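Local coordinates for putative GAF sensor protein (PDB 5HL6) that probably reduces the R-sulfoxide of free methionine, using a GAF-type fold, at residues K20-A28 and D151-L161; V35-A45 and F165-A173. One frame throughout, in Å; residues are numbered along the deposited sequence.

Contact 1. Residues K20-A28 and D151-L161; sequences KAELYATLA and DDEDRSGMEAL
Two nearly parallel helices of the GAF domain meet here in a knob-into-hole packing: Tyr-24 of helix 20-35 drops its side chain among Asp-154, Gly-157, Met-158 and Leu-161 of helix 152-176. The short axes run 10° apart, and the backbones come closest where Gly-157 lets the ring lie directly on the main chain. Gly-157 CA sits over one face of the Tyr-24 ring, 3.6 Å from its centroid, in a CH-pi contact. Leu-161 CD1 comes up at the ring's edge, near Tyr-24 CD1, and also touches Leu-27 CD2 at 3.8 Å, while its other methyl, CD2, packs against Ala-28. Met-158, bent at chi2 (-61°), brings its sulfur to the ring edge as a Met-aromatic contact and sets CE against Tyr-24 OH.

The polar end of the interface turns on Asp-154. Tyr-24 OH donates to Asp-154 OD1 at 2.6 Å, on the anti lone pair of that oxygen, with ring and carboxylate planes 73° apart. The extended chain of Lys-20 runs over Glu-153 CB and carries NZ to two carboxylates. It bridges to Asp-154 OD2 at a modelled separation too short to be taken literally, and meets Asp-151 OD2 at 2.8 Å, approaching from above that carboxylate's plane. Asp-151 and Asp-154 also form a capping box: Asp-154 N donates to Asp-151 OD1 at 3.1 Å, and Asp-151 N returns a bond of the same length to Asp-154 OD2.

Beyond the pair, Leu-56 lies against Tyr-24 and Met-158. The bonds from Tyr-24 OH to OD1 and from Asp-151 N to OD2 should fix the rotation of the Asp-154 carboxylate. Lys-20, its exact distance doubtful, is a nearby positive charge that probably favours the ionised form.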
# COMPACT_ATOMS: atom_id res chain seq x y z
N LYS B 20 -15.80 -20.79 0.81
CA LYS B 20 -15.58 -19.39 0.46
C LYS B 20 -16.38 -18.46 1.37
O LYS B 20 -15.88 -17.41 1.79
CB LYS B 20 -15.95 -19.14 -1.00
CG LYS B 20 -14.92 -19.66 -1.99
CD LYS B 20 -15.11 -19.04 -3.37
CE LYS B 20 -14.02 -19.50 -4.31
NZ LYS B 20 -14.07 -18.79 -5.62
N ALA B 21 -17.62 -18.84 1.68
CA ALA B 21 -18.47 -17.99 2.51
C ALA B 21 -17.88 -17.81 3.90
O ALA B 21 -17.83 -16.69 4.43
CB ALA B 21 -19.88 -18.58 2.59
N GLU B 22 -17.41 -18.90 4.51
CA GLU B 22 -16.84 -18.81 5.85
C GLU B 22 -15.54 -18.03 5.84
O GLU B 22 -15.30 -17.20 6.74
CB GLU B 22 -16.62 -20.22 6.42
CG GLU B 22 -17.91 -20.95 6.74
CD GLU B 22 -17.69 -22.42 7.01
OE1 GLU B 22 -16.73 -22.99 6.44
OE2 GLU B 22 -18.46 -23.01 7.79
N LEU B 23 -14.69 -18.25 4.84
CA LEU B 23 -13.41 -17.54 4.77
C LEU B 23 -13.63 -16.04 4.61
O LEU B 23 -12.96 -15.24 5.28
CB LEU B 23 -12.56 -18.09 3.63
N TYR B 24 -14.55 -15.64 3.73
CA TYR B 24 -14.84 -14.21 3.57
C TYR B 24 -15.47 -13.62 4.82
O TYR B 24 -15.23 -12.45 5.14
CB TYR B 24 -15.75 -13.98 2.36
CG TYR B 24 -15.01 -13.87 1.05
CD1 TYR B 24 -14.27 -12.74 0.74
CD2 TYR B 24 -15.06 -14.90 0.11
CE1 TYR B 24 -13.59 -12.63 -0.47
CE2 TYR B 24 -14.38 -14.81 -1.10
CZ TYR B 24 -13.65 -13.67 -1.38
OH TYR B 24 -12.97 -13.58 -2.59
N ALA B 25 -16.27 -14.40 5.55
CA ALA B 25 -16.83 -13.91 6.80
C ALA B 25 -15.74 -13.69 7.84
O ALA B 25 -15.73 -12.67 8.54
CB ALA B 25 -17.89 -14.88 7.32
N THR B 26 -14.80 -14.63 7.95
CA THR B 26 -13.68 -14.46 8.87
C THR B 26 -12.84 -13.24 8.49
O THR B 26 -12.44 -12.46 9.36
CB THR B 26 -12.82 -15.73 8.89
OG1 THR B 26 -13.57 -16.79 9.49
CG2 THR B 26 -11.53 -15.51 9.66
N LEU B 27 -12.58 -13.07 7.19
CA LEU B 27 -11.78 -11.94 6.73
C LEU B 27 -12.49 -10.61 6.97
O LEU B 27 -11.83 -9.61 7.29
CB LEU B 27 -11.44 -12.13 5.25
CG LEU B 27 -10.38 -11.24 4.61
CD1 LEU B 27 -9.11 -11.21 5.45
CD2 LEU B 27 -10.06 -11.71 3.20
N ALA B 28 -13.82 -10.59 6.87
CA ALA B 28 -14.58 -9.37 7.14
C ALA B 28 -14.45 -8.95 8.60
O ALA B 28 -14.35 -7.75 8.91
CB ALA B 28 -16.05 -9.58 6.78
N ASP B 151 -15.46 -16.28 -8.78
CA ASP B 151 -16.82 -16.68 -9.11
C ASP B 151 -17.80 -15.81 -8.31
O ASP B 151 -17.41 -14.85 -7.64
CB ASP B 151 -17.03 -18.17 -8.85
CG ASP B 151 -16.72 -18.58 -7.41
OD1 ASP B 151 -16.98 -17.79 -6.47
OD2 ASP B 151 -16.22 -19.71 -7.21
N ASP B 152 -19.08 -16.18 -8.37
CA ASP B 152 -20.08 -15.36 -7.70
C ASP B 152 -19.93 -15.36 -6.19
O ASP B 152 -20.38 -14.41 -5.53
CB ASP B 152 -21.49 -15.82 -8.09
CG ASP B 152 -22.52 -14.75 -7.82
OD1 ASP B 152 -22.32 -13.60 -8.30
OD2 ASP B 152 -23.52 -15.03 -7.12
N GLU B 153 -19.31 -16.40 -5.62
CA GLU B 153 -19.02 -16.39 -4.19
C GLU B 153 -17.94 -15.36 -3.86
O GLU B 153 -18.02 -14.68 -2.84
CB GLU B 153 -18.59 -17.78 -3.72
CG GLU B 153 -19.72 -18.77 -3.56
CD GLU B 153 -19.24 -20.09 -2.98
OE1 GLU B 153 -18.47 -20.80 -3.67
OE2 GLU B 153 -19.61 -20.41 -1.83
N ASP B 154 -16.93 -15.25 -4.73
CA ASP B 154 -15.95 -14.18 -4.56
C ASP B 154 -16.59 -12.82 -4.77
O ASP B 154 -16.24 -11.85 -4.09
CB ASP B 154 -14.78 -14.37 -5.53
CG ASP B 154 -13.96 -15.59 -5.23
OD1 ASP B 154 -13.35 -15.63 -4.14
OD2 ASP B 154 -13.92 -16.51 -6.09
N ARG B 155 -17.53 -12.73 -5.71
CA ARG B 155 -18.26 -11.49 -5.92
C ARG B 155 -18.97 -11.06 -4.64
O ARG B 155 -18.83 -9.91 -4.19
CB ARG B 155 -19.25 -11.65 -7.07
CG ARG B 155 -19.90 -10.36 -7.55
CD ARG B 155 -21.17 -10.03 -6.78
NE ARG B 155 -22.11 -11.15 -6.75
CZ ARG B 155 -23.15 -11.24 -5.93
NH1 ARG B 155 -23.95 -12.30 -5.99
NH2 ARG B 155 -23.40 -10.27 -5.06
N SER B 156 -19.74 -11.97 -4.04
CA SER B 156 -20.43 -11.66 -2.79
C SER B 156 -19.45 -11.37 -1.66
O SER B 156 -19.67 -10.47 -0.84
CB SER B 156 -21.34 -12.82 -2.40
OG SER B 156 -22.36 -13.01 -3.36
N GLY B 157 -18.36 -12.14 -1.60
CA GLY B 157 -17.39 -11.95 -0.54
C GLY B 157 -16.66 -10.63 -0.64
O GLY B 157 -16.51 -9.91 0.35
N MET B 158 -16.19 -10.28 -1.84
CA MET B 158 -15.52 -9.00 -2.02
C MET B 158 -16.45 -7.84 -1.71
O MET B 158 -16.04 -6.84 -1.11
CB MET B 158 -14.97 -8.88 -3.44
CG MET B 158 -13.74 -9.74 -3.71
SD MET B 158 -12.31 -9.37 -2.66
CE MET B 158 -11.17 -10.58 -3.30
N GLU B 159 -17.73 -7.94 -2.11
CA GLU B 159 -18.66 -6.87 -1.81
C GLU B 159 -18.86 -6.71 -0.31
O GLU B 159 -18.97 -5.59 0.20
CB GLU B 159 -20.00 -7.11 -2.52
CG GLU B 159 -19.88 -6.88 -4.03
CD GLU B 159 -21.14 -7.24 -4.79
OE1 GLU B 159 -22.02 -7.92 -4.22
OE2 GLU B 159 -21.22 -6.86 -5.98
N ALA B 160 -18.87 -7.83 0.43
CA ALA B 160 -19.01 -7.74 1.87
C ALA B 160 -17.75 -7.13 2.50
O ALA B 160 -17.85 -6.36 3.46
CB ALA B 160 -19.30 -9.12 2.47
N LEU B 161 -16.57 -7.45 1.96
CA LEU B 161 -15.35 -6.81 2.47
C LEU B 161 -15.40 -5.31 2.23
O LEU B 161 -15.04 -4.52 3.12
CB LEU B 161 -14.10 -7.42 1.82
CG LEU B 161 -13.78 -8.87 2.14
CD1 LEU B 161 -12.49 -9.30 1.46
CD2 LEU B 161 -13.70 -9.08 3.66

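Contact 2. Residues V35-A45 and F165-A173; sequences VESEPDLIANA and FVEHAWQKA
Phe-165 opens the packing of helix 152-176 against the turn and helix start at 35-45; the short axes of helix 41-45 and helix 165-173 run antiparallel, at 163°. With CG anti to the backbone nitrogen (chi1 175°), its ring reaches across to Leu-41 and Ala-45: CZ lies 3.8 Å from Leu-41 CD1, and CE1 lies 3.7 Å from Ala-45 CA. The rings of Phe-48 and Phe-64 meet the same phenyl from within the domain.

His-168 follows, its side chain crossing that of Val-35 at about a right angle, CB against CG2, and running beside that of Glu-36 in the same direction, with ND1 near the CG methylene. The helix widens into a pi-type turn at 166-170, where Phe-165 O accepts from both Ala-169 N and Trp-170 N. Ala-169 CB lies 3.8 Å from Asn-44 CB, with Val-35 CB also beside it. Ala-169 O receives a bond from a water that donates to Pro-39 O as well and accepts from Asn-44 ND2. Trp-170 meets Leu-41 obliquely, CD1 standing 3.6 Å from the leucine CD2.

Lys-172 provides the polar link. A bend at chi3 (86°) brings NZ among the carbonyls of the turn, where it donates to Glu-38 O at 2.8 Å and more weakly to Glu-36 O; a further bond, 3.0 Å long, goes to His-168 O of its own helix. Asn-44 ND2 takes Glu-38 O from the opposite face of the carbonyl plane, at 2.9 Å. Ala-173 closes the segment beside Pro-39.

Arg-85 of the second subunit makes a salt bridge with Glu-38. The lysine ammonium is solvated by main-chain carbonyls, whose dipoles probably stabilise its charge, and these bonds should help hold the turn between helices 20-35 and 41-55.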
# COMPACT_ATOMS: atom_id res chain seq x y z
N VAL B 35 -9.62 -1.86 11.03
CA VAL B 35 -9.86 -0.45 10.71
C VAL B 35 -10.75 0.27 11.73
O VAL B 35 -10.77 1.52 11.72
CB VAL B 35 -10.44 -0.28 9.30
CG1 VAL B 35 -9.49 -0.88 8.26
CG2 VAL B 35 -11.83 -0.91 9.20
N GLU B 36 -11.44 -0.45 12.61
CA GLU B 36 -12.50 0.14 13.45
C GLU B 36 -12.04 1.38 14.21
O GLU B 36 -12.75 2.39 14.27
CB GLU B 36 -13.01 -0.91 14.44
CG GLU B 36 -14.39 -1.45 14.14
CD GLU B 36 -14.80 -2.55 15.11
OE1 GLU B 36 -13.93 -2.99 15.90
OE2 GLU B 36 -15.97 -2.96 15.08
N SER B 37 -10.88 1.31 14.85
CA SER B 37 -10.49 2.35 15.78
C SER B 37 -9.42 3.30 15.23
O SER B 37 -9.07 4.26 15.92
CB SER B 37 -10.01 1.73 17.10
OG SER B 37 -8.89 0.89 16.86
N GLU B 38 -8.90 3.06 14.02
CA GLU B 38 -7.92 3.97 13.45
C GLU B 38 -8.65 5.08 12.68
O GLU B 38 -9.44 4.77 11.78
CB GLU B 38 -6.96 3.24 12.53
CG GLU B 38 -6.07 4.16 11.70
CD GLU B 38 -5.31 5.16 12.54
OE1 GLU B 38 -4.74 4.77 13.59
OE2 GLU B 38 -5.30 6.35 12.17
N PRO B 39 -8.41 6.35 12.99
CA PRO B 39 -9.14 7.41 12.28
C PRO B 39 -8.66 7.67 10.87
O PRO B 39 -9.44 8.11 10.03
CB PRO B 39 -8.92 8.65 13.17
CG PRO B 39 -7.70 8.34 13.95
CD PRO B 39 -7.72 6.86 14.19
N ASP B 40 -7.38 7.40 10.57
CA ASP B 40 -6.79 7.84 9.32
C ASP B 40 -7.23 6.96 8.15
O ASP B 40 -7.00 5.74 8.16
CB ASP B 40 -5.26 7.87 9.41
CG ASP B 40 -4.64 8.55 8.22
OD1 ASP B 40 -4.52 9.80 8.26
OD2 ASP B 40 -4.30 7.85 7.24
N LEU B 41 -7.81 7.59 7.13
CA LEU B 41 -8.42 6.86 6.02
C LEU B 41 -7.36 6.19 5.16
O LEU B 41 -7.52 5.04 4.74
CB LEU B 41 -9.26 7.82 5.19
CG LEU B 41 -9.86 7.20 3.92
CD1 LEU B 41 -10.80 6.05 4.30
CD2 LEU B 41 -10.59 8.26 3.07
N ILE B 42 -6.26 6.89 4.89
CA ILE B 42 -5.22 6.33 4.04
C ILE B 42 -4.55 5.14 4.73
O ILE B 42 -4.28 4.12 4.10
CB ILE B 42 -4.21 7.43 3.65
CG1 ILE B 42 -4.89 8.43 2.71
CG2 ILE B 42 -2.95 6.83 3.00
CD1 ILE B 42 -5.34 7.80 1.41
N ALA B 43 -4.33 5.24 6.04
CA ALA B 43 -3.80 4.11 6.80
C ALA B 43 -4.72 2.91 6.70
O ALA B 43 -4.27 1.77 6.49
CB ALA B 43 -3.60 4.50 8.28
N ASN B 44 -6.03 3.13 6.87
CA ASN B 44 -6.96 2.01 6.78
C ASN B 44 -6.99 1.42 5.37
O ASN B 44 -7.04 0.20 5.21
CB ASN B 44 -8.36 2.45 7.22
CG ASN B 44 -8.44 2.66 8.71
OD1 ASN B 44 -7.79 1.95 9.48
ND2 ASN B 44 -9.20 3.66 9.14
N ALA B 45 -6.94 2.27 4.34
CA ALA B 45 -6.89 1.77 2.97
C ALA B 45 -5.62 0.95 2.73
O ALA B 45 -5.69 -0.13 2.14
CB ALA B 45 -6.97 2.93 1.98
N PHE B 165 -15.06 -1.79 4.72
CA PHE B 165 -14.18 -0.64 4.54
C PHE B 165 -14.97 0.65 4.46
O PHE B 165 -14.66 1.64 5.12
CB PHE B 165 -13.30 -0.79 3.29
CG PHE B 165 -12.47 0.43 3.01
CD1 PHE B 165 -11.29 0.64 3.70
CD2 PHE B 165 -12.89 1.39 2.10
CE1 PHE B 165 -10.53 1.78 3.49
CE2 PHE B 165 -12.14 2.53 1.87
CZ PHE B 165 -10.96 2.72 2.57
N VAL B 166 -16.03 0.66 3.64
CA VAL B 166 -16.81 1.88 3.49
C VAL B 166 -17.47 2.26 4.82
O VAL B 166 -17.48 3.43 5.21
CB VAL B 166 -17.83 1.72 2.36
CG1 VAL B 166 -18.78 2.92 2.31
CG2 VAL B 166 -17.11 1.56 1.03
N GLU B 167 -18.01 1.27 5.54
CA GLU B 167 -18.73 1.57 6.77
C GLU B 167 -17.79 1.94 7.91
O GLU B 167 -18.03 2.92 8.63
CB GLU B 167 -19.62 0.39 7.17
N HIS B 168 -16.74 1.16 8.13
CA HIS B 168 -15.93 1.31 9.34
C HIS B 168 -14.65 2.11 9.12
O HIS B 168 -13.90 2.32 10.08
CB HIS B 168 -15.61 -0.07 9.92
CG HIS B 168 -16.81 -0.81 10.42
ND1 HIS B 168 -17.26 -0.72 11.72
CD2 HIS B 168 -17.68 -1.64 9.78
CE1 HIS B 168 -18.34 -1.47 11.86
NE2 HIS B 168 -18.61 -2.03 10.70
N ALA B 169 -14.38 2.55 7.89
CA ALA B 169 -13.27 3.47 7.67
C ALA B 169 -13.73 4.73 6.95
O ALA B 169 -13.55 5.83 7.48
CB ALA B 169 -12.13 2.79 6.88
N TRP B 170 -14.34 4.61 5.76
CA TRP B 170 -14.60 5.80 4.97
C TRP B 170 -15.76 6.61 5.54
O TRP B 170 -15.61 7.80 5.84
CB TRP B 170 -14.89 5.43 3.51
CG TRP B 170 -14.89 6.64 2.62
CD1 TRP B 170 -13.84 7.13 1.89
CD2 TRP B 170 -15.98 7.54 2.39
NE1 TRP B 170 -14.21 8.26 1.22
CE2 TRP B 170 -15.53 8.54 1.50
CE3 TRP B 170 -17.31 7.59 2.84
CZ2 TRP B 170 -16.35 9.57 1.05
CZ3 TRP B 170 -18.12 8.63 2.40
CH2 TRP B 170 -17.64 9.61 1.51
N GLN B 171 -16.93 5.98 5.68
CA GLN B 171 -18.11 6.70 6.17
C GLN B 171 -17.91 7.17 7.60
O GLN B 171 -18.41 8.23 7.99
CB GLN B 171 -19.35 5.81 6.09
CG GLN B 171 -20.67 6.59 6.20
CD GLN B 171 -20.97 7.37 4.93
OE1 GLN B 171 -21.03 6.79 3.84
NE2 GLN B 171 -21.19 8.68 5.06
N LYS B 172 -17.22 6.36 8.41
CA LYS B 172 -16.85 6.77 9.77
C LYS B 172 -16.11 8.11 9.75
O LYS B 172 -16.44 9.03 10.52
CB LYS B 172 -16.00 5.69 10.42
CG LYS B 172 -15.27 6.13 11.69
CD LYS B 172 -14.33 5.04 12.22
CE LYS B 172 -12.93 5.10 11.57
NZ LYS B 172 -12.12 3.87 11.86
N ALA B 173 -15.11 8.24 8.88
CA ALA B 173 -14.36 9.50 8.84
C ALA B 173 -15.21 10.63 8.29
O ALA B 173 -15.20 11.75 8.82
CB ALA B 173 -13.08 9.33 8.01
O HOH W 1 -10.75 6.08 8.44

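Overall arrangement
Helix 152-176 serves both contacts: its first turns lie along helix 20-35 in contact 1, and later turns face the start of helix 41-55 and the turn before it in contact 2. The centres are 19 Å apart, and the packing changes from nearly parallel to antiparallel as the chain reverses between the two N-terminal helices. Contact 1 is the more buried; contact 2 is partly buried and borders the second subunit. A lysine enters each polar cluster, but Lys-20 pairs with carboxylates whereas Lys-172 seeks backbone carbonyls. An aromatic knob against glycine dominates contact 1, while contact 2 spreads its apolar packing over several side chains and includes a bridging water.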